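Local coordinates for SusD superfamily protein (Bacteroides thetaiotaomicron VPI-5482, PDB 3HDX) that probably binds polysaccharide at the outer membrane surface as part of carbohydrate acquisition, at residues 294-297 with 298-301. Numbering follows the deposited sequence.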
loop_
_atom_site.group_PDB
_atom_site.type_symbol
_atom_site.label_atom_id
_atom_site.label_comp_id
_atom_site.label_asym_id
_atom_site.label_seq_id
_atom_site.Cartn_x
_atom_site.Cartn_y
_atom_site.Cartn_z
ATOM N N TYR A 294 12.495 -7.583 13.414
ATOM C CA TYR A 294 12.991 -6.308 13.949
ATOM C C TYR A 294 14.077 -5.753 13.044
ATOM O O TYR A 294 14.645 -6.486 12.223
ATOM C CB TYR A 294 13.523 -6.485 15.404
ATOM C CG TYR A 294 14.726 -7.398 15.503
ATOM C CD1 TYR A 294 14.588 -8.785 15.526
ATOM C CD2 TYR A 294 16.017 -6.866 15.619
ATOM C CE1 TYR A 294 15.703 -9.630 15.600
ATOM C CE2 TYR A 294 17.130 -7.689 15.704
ATOM C CZ TYR A 294 16.984 -9.069 15.700
ATOM O OH TYR A 294 18.122 -9.866 15.783
ATOM N N ILE A 295 14.341 -4.465 13.191
ATOM C CA ILE A 295 15.456 -3.823 12.495
ATOM C C ILE A 295 16.640 -3.905 13.464
ATOM O O ILE A 295 16.583 -3.359 14.578
ATOM C CB ILE A 295 15.202 -2.346 12.104
ATOM C CG1 ILE A 295 13.831 -2.129 11.419
ATOM C CG2 ILE A 295 16.381 -1.869 11.166
ATOM C CD1 ILE A 295 13.587 -2.848 10.032
ATOM N N SER A 296 17.674 -4.646 13.065
ATOM C CA SER A 296 18.843 -4.806 13.941
ATOM C C SER A 296 19.618 -3.484 14.082
ATOM O O SER A 296 19.465 -2.555 13.278
ATOM C CB SER A 296 19.789 -5.843 13.367
ATOM O OG SER A 296 20.408 -5.352 12.197
ATOM N N LYS A 297 20.467 -3.394 15.101
ATOM C CA LYS A 297 21.296 -2.181 15.260
ATOM C C LYS A 297 22.213 -1.971 14.074
ATOM O O LYS A 297 22.361 -0.846 13.610
ATOM C CB LYS A 297 22.125 -2.236 16.539
ATOM C CG LYS A 297 21.240 -2.121 17.736
ATOM C CD LYS A 297 22.055 -2.119 19.023
ATOM C CE LYS A 297 21.167 -2.414 20.184
ATOM N NZ LYS A 297 21.941 -2.600 21.475
ATOM N N ASP A 298 22.790 -3.046 13.564
ATOM C CA ASP A 298 23.643 -2.956 12.361
ATOM C C ASP A 298 22.857 -2.373 11.188
ATOM O O ASP A 298 23.351 -1.502 10.462
ATOM C CB ASP A 298 24.271 -4.306 11.989
ATOM C CG ASP A 298 25.364 -4.751 12.960
ATOM O OD1 ASP A 298 25.809 -3.972 13.851
ATOM O OD2 ASP A 298 25.812 -5.906 12.797
ATOM N N SER A 299 21.616 -2.833 11.009
ATOM C CA SER A 299 20.792 -2.280 9.952
ATOM C C SER A 299 20.471 -0.801 10.214
ATOM O O SER A 299 20.576 0.034 9.315
ATOM C CB SER A 299 19.510 -3.066 9.762
ATOM O OG SER A 299 19.788 -4.345 9.217
ATOM N N LEU A 300 20.088 -0.474 11.440
ATOM C CA LEU A 300 19.722 0.896 11.785
ATOM C C LEU A 300 20.844 1.874 11.500
ATOM O O LEU A 300 20.607 2.946 10.933
ATOM C CB LEU A 300 19.315 0.983 13.253
ATOM C CG LEU A 300 17.944 0.382 13.581
ATOM C CD1 LEU A 300 17.813 0.244 15.122
ATOM C CD2 LEU A 300 16.775 1.198 12.977
ATOM N N PHE A 301 22.059 1.480 11.878
ATOM C CA PHE A 301 23.204 2.374 11.703
ATOM C C PHE A 301 23.678 2.452 10.273
ATOM O O PHE A 301 24.339 3.422 9.937
ATOM C CB PHE A 301 24.303 2.091 12.730
ATOM C CG PHE A 301 23.864 2.402 14.138
ATOM C CD1 PHE A 301 23.544 3.702 14.499
ATOM C CD2 PHE A 301 23.798 1.430 15.116
ATOM C CE1 PHE A 301 23.144 4.012 15.800
ATOM C CE2 PHE A 301 23.386 1.747 16.433
ATOM C CZ PHE A 301 23.047 3.032 16.752
HETATM O O HOH W 1 17.767 -5.872 10.411
#
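Ser-296 N-caps helix 297-303, its hydroxyl reaching forward to accept from the backbone N-H of Ser-299. With chi1 at 70°, OG sits between its own N and carbonyl carbon, which brings it 3.0 Å from Ser-299 N, in a fairly straight bond (160° at the hydrogen). A water bridges the two serines: it accepts from Ser-296 N and is hydrogen-bonded to Ser-299 OG at 2.8 Å. The backbone of the cap residue is used too, its O taking the N-H of Leu-300, with 2.8 Å between Ser-296 O and Leu-300 N.

Beside the cap runs a hydrophobic staple, Ile-295 just before it against Leu-300 in the helix. The two side chains cross at about a right angle, and the Ile-295 CG2 branch meets Leu-300 CD2 at 3.6 Å, while the isoleucine side chain also touches Phe-46 and Met-425. Cutting Leu-300 back to an alanine is likely to leave Ile-295 CG2 without its apolar mate and to weaken the contact with Phe-312. The Lys-297 side chain points away overall, its NZ hydrogen-bonded to Leu-328 O; its own carbonyl O accepts from Phe-301 N and lies obliquely to the phenylalanine ring, 3.1 Å from Phe-301 CD2.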